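PDB 3ZH5: protein E from Haemophilus influenzae, which acts as a multifunctional adhesin that binds host epithelial cells, vitronectin, laminin and plasminogen, aiding serum resistance and immune evasion. Local coordinates for residues A[25-30]-A[42-47]; A[68-73]-A[81-86]. One frame throughout, in Å; residues are numbered along the deposited sequence.

Overall arrangement
Interactions 1 and 2 belong to two successive beta hairpins of one antiparallel sheet, and strands 41-50 and 64-74, one from each, lie side by side between them. Their centres are about 9 Å apart. Interaction 1 is the more deeply buried: its apolar side chains meet helix 115-128, and it holds together by backbone bonds and modest hydrocarbon contacts. Interaction 2 is only partly buried but covers more area, and it adds side-chain hydrogen bonds, water and an ion pair within one strand to its backbone ladder. Arg68 ties the two by reaching Asp28 and Asp45, while His43 ND1 and Tyr70 OH, 2.6 Å apart, probably form another polar link.

Interaction 1 (A[25-30]-A[42-47]); sequences YYIDSE and VHFDAV. With EDO (1,2-ethanediol), chain C.
Tyr25 lays the end of its ring against the methyl of Ala46, and this is the tighter part of the contact between 25-30 and 42-47. With CG anti to the backbone N (chi1 -164°), the ring slants toward the neighbouring strand until OH is 3.3 Å from Ala46 CB. Next to it, Tyr26 and Val47 form a hydrogen-bonded antiparallel pair, with Tyr26 N to Val47 O and Val47 N to Tyr26 O both 2.9 Å. The contact is looser farther along. Ile27 CG2 stands 4.2 Å from Phe44 CD2, and helix 115-128 covers this apolar face through Ala119 and Ile123.

On the other face, Asp28 CB touches Val47 CG2 at 4.1 Å. A nearly straight bond from Asp28 N to Asp45 O, 3.0 Å, is the last between the segments before the chain turns a corner at Ser29 and Glu30. An Asx turn marks that corner, Glu30 N meeting Asp28 OD1 from above the carboxylate plane. Toward the start of 42-47, past the end of the pairing, lies the solvent side: partly exposed His43 donates from NE2 to O2 of a 1,2-ethanediol, probably left from crystallisation, at 2.7 Å.

Asp28 OD2 and Asp45 OD2 are 4.7 Å apart, yet each forms a salt bridge to Arg68 NH1. The shared cation probably offsets their mutual charge and keeps both carboxylates ionised.

Interaction 2 (A[68-73]-A[81-86]); sequences RQYKIL and TQVRTD
Lys71 and Gln82 meet because both side chains bend at the second torsion: chi2 is -69° in the lysine and 61° in the glutamine, and the two chains cross obliquely, with a hydrogen bond of 2.7 Å from Lys71 NZ to Gln82 OE1. They belong to the antiparallel hairpin of strands 64-74 and 79-88, whose ladder is interrupted by a classic beta bulge, Val83 and Arg84 together standing opposite Tyr70. Tyr70 N donates to Arg84 O and Tyr70 O accepts from Val83 N, each at 2.9 Å. The extra residue shifts the register, so that Gln69 pairs with Thr85 but Lys71 with Gln82.

Lys71, Gln69, Gln82 and Thr85 share one face. Gln69 runs alongside Thr85, pointing the same way, and its NE2 donates to Thr85 OG1 at 3.1 Å with the hydroxyl oxygen lying in the amide plane. Gln69 and Gln82 cross at about a right angle, their amide planes 43° apart. Gln82 OE1 gives the ammonium of buried Lys71 an uncharged acceptor.

The opposite face mixes apolar and charged groups. Tyr70 lies beside Val83, CD1 being 3.8 Å from Val83 CB, and its hydroxyl goes on to His43. Ile72 CD1 packs on Val83 CG2. Within strand 79-88 itself, Arg84 takes Asp86 side-on, NE to OD2 at 2.8 Å and NH2 to OD1 at 2.9 Å, both on the syn side. Both oxygens lie in the guanidinium plane, but the nitrogens stand somewhat out of the carboxylate plane, so the groups are tilted; the two-point grip still fixes the rotation of the carboxylate, which also has Arg97 as a partner. At the other end, Thr81 OG1, bonded to Thr107 as well, shares with Ile72 O a single water, which donates to that carbonyl oxygen at 3.0 Å.

Interaction 1 (A[25-30]-A[42-47])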
loop_
_atom_site.group_PDB
_atom_site.type_symbol
_atom_site.label_atom_id
_atom_site.label_comp_id
_atom_site.label_asym_id
_atom_site.label_seq_id
_atom_site.Cartn_x
_atom_site.Cartn_y
_atom_site.Cartn_z
ATOM N N TYR A 25 1.099 3.553 7.367
ATOM C CA TYR A 25 1.002 3.285 5.933
ATOM C C TYR A 25 2.418 2.999 5.464
ATOM O O TYR A 25 3.327 3.781 5.767
ATOM C CB TYR A 25 0.447 4.520 5.214
ATOM C CG TYR A 25 -0.062 4.254 3.812
ATOM C CD1 TYR A 25 0.812 3.939 2.808
ATOM C CD2 TYR A 25 -1.418 4.352 3.500
ATOM C CE1 TYR A 25 0.364 3.684 1.510
ATOM C CE2 TYR A 25 -1.883 4.119 2.218
ATOM C CZ TYR A 25 -0.987 3.786 1.222
ATOM O OH TYR A 25 -1.423 3.532 -0.063
ATOM N N TYR A 26 2.616 1.892 4.759
ATOM C CA TYR A 26 3.963 1.466 4.355
ATOM C C TYR A 26 4.033 1.021 2.884
ATOM O O TYR A 26 3.030 0.640 2.278
ATOM C CB TYR A 26 4.405 0.244 5.173
ATOM C CG TYR A 26 4.391 0.411 6.662
ATOM C CD1 TYR A 26 3.214 0.249 7.395
ATOM C CD2 TYR A 26 5.562 0.720 7.354
ATOM C CE1 TYR A 26 3.201 0.413 8.807
ATOM C CE2 TYR A 26 5.551 0.876 8.748
ATOM C CZ TYR A 26 4.380 0.696 9.458
ATOM O OH TYR A 26 4.388 0.871 10.852
ATOM N N ILE A 27 5.226 1.078 2.320
ATOM C CA ILE A 27 5.519 0.383 1.048
ATOM C C ILE A 27 6.165 -0.938 1.412
ATOM O O ILE A 27 7.041 -0.970 2.264
ATOM C CB ILE A 27 6.552 1.142 0.223
ATOM C CG1 ILE A 27 5.980 2.477 -0.236
ATOM C CG2 ILE A 27 7.068 0.287 -0.970
ATOM C CD1 ILE A 27 7.035 3.422 -0.639
ATOM N N ASP A 28 5.719 -2.038 0.818
ATOM C CA ASP A 28 6.357 -3.304 1.089
ATOM C C ASP A 28 7.456 -3.387 0.054
ATOM O O ASP A 28 7.207 -3.576 -1.160
ATOM C CB ASP A 28 5.347 -4.450 1.058
ATOM C CG ASP A 28 5.997 -5.840 1.034
ATOM O OD1 ASP A 28 7.245 -5.955 1.119
ATOM O OD2 ASP A 28 5.227 -6.838 0.983
ATOM N N SER A 29 8.688 -3.209 0.539
ATOM C CA SER A 29 9.843 -3.042 -0.335
ATOM C C SER A 29 10.074 -4.306 -1.177
ATOM O O SER A 29 10.492 -4.229 -2.330
ATOM C CB SER A 29 11.078 -2.703 0.499
ATOM O OG SER A 29 12.065 -2.108 -0.298
ATOM N N GLU A 30 9.737 -5.450 -0.601
ATOM C CA GLU A 30 10.007 -6.744 -1.219
ATOM C C GLU A 30 9.122 -6.962 -2.441
ATOM O O GLU A 30 9.519 -7.672 -3.386
ATOM C CB GLU A 30 9.773 -7.861 -0.197
ATOM C CG GLU A 30 10.196 -9.259 -0.645
ATOM C CD GLU A 30 9.189 -9.903 -1.596
ATOM O OE1 GLU A 30 8.040 -9.399 -1.667
ATOM O OE2 GLU A 30 9.552 -10.894 -2.283
ATOM N N VAL A 42 6.557 1.324 -12.083
ATOM C CA VAL A 42 6.890 0.431 -10.986
ATOM C C VAL A 42 5.664 -0.069 -10.314
ATOM O O VAL A 42 4.808 0.722 -9.938
ATOM C CB VAL A 42 7.782 1.148 -9.903
ATOM C CG1 VAL A 42 8.234 0.165 -8.849
ATOM C CG2 VAL A 42 8.977 1.823 -10.552
ATOM N N HIS A 43 5.625 -1.376 -10.078
ATOM C CA HIS A 43 4.527 -2.017 -9.356
ATOM C C HIS A 43 4.938 -2.272 -7.911
ATOM O O HIS A 43 6.083 -2.695 -7.629
ATOM C CB HIS A 43 4.117 -3.376 -9.956
ATOM C CG HIS A 43 3.628 -3.348 -11.379
ATOM N ND1 HIS A 43 2.676 -4.218 -11.834
ATOM C CD2 HIS A 43 3.992 -2.601 -12.447
ATOM C CE1 HIS A 43 2.431 -3.987 -13.115
ATOM N NE2 HIS A 43 3.209 -2.994 -13.502
ATOM N N PHE A 44 4.020 -2.042 -6.976
ATOM C CA PHE A 44 4.307 -2.291 -5.554
ATOM C C PHE A 44 3.076 -2.488 -4.713
ATOM O O PHE A 44 2.018 -2.004 -5.083
ATOM C CB PHE A 44 5.140 -1.148 -4.962
ATOM C CG PHE A 44 4.412 0.162 -4.830
ATOM C CD1 PHE A 44 4.375 1.065 -5.870
ATOM C CD2 PHE A 44 3.847 0.527 -3.627
ATOM C CE1 PHE A 44 3.738 2.293 -5.720
ATOM C CE2 PHE A 44 3.202 1.752 -3.482
ATOM C CZ PHE A 44 3.152 2.624 -4.543
ATOM N N ASP A 45 3.195 -3.176 -3.574
ATOM C CA ASP A 45 2.117 -3.183 -2.572
ATOM C C ASP A 45 2.248 -2.066 -1.542
ATOM O O ASP A 45 3.293 -1.855 -0.970
ATOM C CB ASP A 45 2.042 -4.499 -1.815
ATOM C CG ASP A 45 1.623 -5.667 -2.687
ATOM O OD1 ASP A 45 1.088 -5.447 -3.810
ATOM O OD2 ASP A 45 1.795 -6.815 -2.223
ATOM N N ALA A 46 1.161 -1.351 -1.301
ATOM C CA ALA A 46 1.080 -0.496 -0.118
ATOM C C ALA A 46 0.445 -1.372 0.952
ATOM O O ALA A 46 -0.434 -2.174 0.639
ATOM C CB ALA A 46 0.236 0.716 -0.404
ATOM N N VAL A 47 0.858 -1.214 2.221
ATOM C CA VAL A 47 0.318 -2.046 3.299
ATOM C C VAL A 47 -0.063 -1.124 4.442
ATOM O O VAL A 47 0.766 -0.355 4.869
ATOM C CB VAL A 47 1.339 -3.062 3.799
ATOM C CG1 VAL A 47 0.875 -3.712 5.053
ATOM C CG2 VAL A 47 1.553 -4.139 2.709
HETATM C C1 EDO C . 1.462 -1.196 -16.769
HETATM O O1 EDO C . 1.029 -0.094 -17.587
HETATM C C2 EDO C . 2.877 -1.628 -17.157
HETATM O O2 EDO C . 3.575 -2.245 -16.050
#

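Interaction 2 (A[68-73]-A[81-86])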
loop_
_atom_site.group_PDB
_atom_site.type_symbol
_atom_site.label_atom_id
_atom_site.label_comp_id
_atom_site.label_asym_id
_atom_site.label_seq_id
_atom_site.Cartn_x
_atom_site.Cartn_y
_atom_site.Cartn_z
ATOM N N ARG A 68 -3.613 -4.843 2.188
ATOM C CA ARG A 68 -2.553 -4.780 1.212
ATOM C C ARG A 68 -3.166 -4.307 -0.103
ATOM O O ARG A 68 -4.147 -4.877 -0.580
ATOM C CB ARG A 68 -1.958 -6.186 1.084
ATOM C CG ARG A 68 -0.776 -6.347 0.156
ATOM C CD ARG A 68 -0.177 -7.745 0.310
ATOM N NE ARG A 68 0.668 -7.962 1.496
ATOM C CZ ARG A 68 1.951 -7.621 1.570
ATOM N NH1 ARG A 68 2.539 -7.009 0.549
ATOM N NH2 ARG A 68 2.647 -7.883 2.653
ATOM N N GLN A 69 -2.592 -3.277 -0.709
ATOM C CA GLN A 69 -3.131 -2.744 -1.950
ATOM C C GLN A 69 -2.081 -2.714 -3.023
ATOM O O GLN A 69 -1.017 -2.135 -2.844
ATOM C CB GLN A 69 -3.651 -1.344 -1.753
ATOM C CG GLN A 69 -4.886 -1.332 -0.897
ATOM C CD GLN A 69 -5.473 0.037 -0.758
ATOM O OE1 GLN A 69 -4.789 1.000 -0.413
ATOM N NE2 GLN A 69 -6.755 0.130 -1.012
ATOM N N TYR A 70 -2.411 -3.332 -4.142
ATOM C CA TYR A 70 -1.535 -3.365 -5.298
ATOM C C TYR A 70 -1.601 -2.064 -6.045
ATOM O O TYR A 70 -2.687 -1.655 -6.533
ATOM C CB TYR A 70 -2.008 -4.476 -6.204
ATOM C CG TYR A 70 -1.042 -4.889 -7.311
ATOM C CD1 TYR A 70 -0.594 -3.975 -8.255
ATOM C CD2 TYR A 70 -0.594 -6.188 -7.399
ATOM C CE1 TYR A 70 0.308 -4.369 -9.264
ATOM C CE2 TYR A 70 0.297 -6.583 -8.385
ATOM C CZ TYR A 70 0.735 -5.670 -9.325
ATOM O OH TYR A 70 1.651 -6.104 -10.313
ATOM N N LYS A 71 -0.464 -1.404 -6.151
ATOM C CA LYS A 71 -0.346 -0.137 -6.881
ATOM C C LYS A 71 0.557 -0.259 -8.109
ATOM O O LYS A 71 1.500 -1.047 -8.092
ATOM C CB LYS A 71 0.275 0.930 -5.964
ATOM C CG LYS A 71 -0.462 1.097 -4.652
ATOM C CD LYS A 71 -1.854 1.725 -4.844
ATOM C CE LYS A 71 -2.342 2.263 -3.498
ATOM N NZ LYS A 71 -3.747 2.678 -3.516
ATOM N N ILE A 72 0.329 0.610 -9.101
ATOM C CA ILE A 72 1.228 0.780 -10.196
ATOM C C ILE A 72 1.479 2.259 -10.318
ATOM O O ILE A 72 0.531 3.082 -10.456
ATOM C CB ILE A 72 0.650 0.253 -11.545
ATOM C CG1 ILE A 72 0.354 -1.248 -11.464
ATOM C CG2 ILE A 72 1.597 0.606 -12.678
ATOM C CD1 ILE A 72 -0.447 -1.813 -12.613
ATOM N N LEU A 73 2.767 2.589 -10.243
ATOM C CA LEU A 73 3.243 3.955 -10.367
ATOM C C LEU A 73 3.990 4.212 -11.662
ATOM O O LEU A 73 4.929 3.494 -12.005
ATOM C CB LEU A 73 4.131 4.305 -9.143
ATOM C CG LEU A 73 4.897 5.621 -9.192
ATOM C CD1 LEU A 73 3.890 6.747 -9.011
ATOM C CD2 LEU A 73 5.978 5.648 -8.070
ATOM N N THR A 81 -1.974 4.003 -10.143
ATOM C CA THR A 81 -3.179 3.183 -10.298
ATOM C C THR A 81 -3.371 2.250 -9.115
ATOM O O THR A 81 -2.427 1.557 -8.668
ATOM C CB THR A 81 -3.040 2.371 -11.590
ATOM O OG1 THR A 81 -2.751 3.276 -12.671
ATOM C CG2 THR A 81 -4.264 1.517 -11.859
ATOM N N GLN A 82 -4.579 2.259 -8.576
ATOM C CA GLN A 82 -5.024 1.295 -7.568
ATOM C C GLN A 82 -5.585 0.114 -8.324
ATOM O O GLN A 82 -6.557 0.272 -9.085
ATOM C CB GLN A 82 -6.085 1.906 -6.655
ATOM C CG GLN A 82 -6.908 0.936 -5.785
ATOM C CD GLN A 82 -6.156 0.094 -4.792
ATOM O OE1 GLN A 82 -5.085 0.464 -4.294
ATOM N NE2 GLN A 82 -6.747 -1.045 -4.450
ATOM N N VAL A 83 -4.999 -1.063 -8.095
ATOM C CA VAL A 83 -5.368 -2.269 -8.854
ATOM C C VAL A 83 -6.231 -3.222 -8.052
ATOM O O VAL A 83 -7.199 -3.796 -8.572
ATOM C CB VAL A 83 -4.096 -3.018 -9.323
ATOM C CG1 VAL A 83 -4.433 -4.386 -9.904
ATOM C CG2 VAL A 83 -3.375 -2.139 -10.321
ATOM N N ARG A 84 -5.870 -3.452 -6.806
ATOM C CA ARG A 84 -6.672 -4.357 -5.985
ATOM C C ARG A 84 -6.364 -4.223 -4.513
ATOM O O ARG A 84 -5.326 -3.641 -4.101
ATOM C CB ARG A 84 -6.554 -5.807 -6.418
ATOM C CG ARG A 84 -5.327 -6.514 -5.950
ATOM C CD ARG A 84 -5.361 -8.005 -6.230
ATOM N NE ARG A 84 -6.191 -8.745 -5.266
ATOM C CZ ARG A 84 -7.282 -9.451 -5.569
ATOM N NH1 ARG A 84 -7.703 -9.552 -6.827
ATOM N NH2 ARG A 84 -7.954 -10.090 -4.609
ATOM N N THR A 85 -7.320 -4.734 -3.732
ATOM C CA THR A 85 -7.295 -4.652 -2.291
ATOM C C THR A 85 -7.572 -5.996 -1.677
ATOM O O THR A 85 -8.500 -6.685 -2.070
ATOM C CB THR A 85 -8.367 -3.686 -1.780
ATOM O OG1 THR A 85 -8.069 -2.366 -2.244
ATOM C CG2 THR A 85 -8.399 -3.698 -0.278
ATOM N N ASP A 86 -6.728 -6.367 -0.717
ATOM C CA ASP A 86 -6.913 -7.588 0.042
ATOM C C ASP A 86 -6.861 -7.250 1.518
ATOM O O ASP A 86 -6.026 -6.440 1.950
ATOM C CB ASP A 86 -5.802 -8.586 -0.313
ATOM C CG ASP A 86 -5.955 -9.149 -1.729
ATOM O OD1 ASP A 86 -6.888 -9.965 -1.929
ATOM O OD2 ASP A 86 -5.161 -8.768 -2.630
HETATM O O HOH W 1 -3.783 -6.748 -2.878
HETATM O O HOH W 2 -0.181 4.181 -13.157
#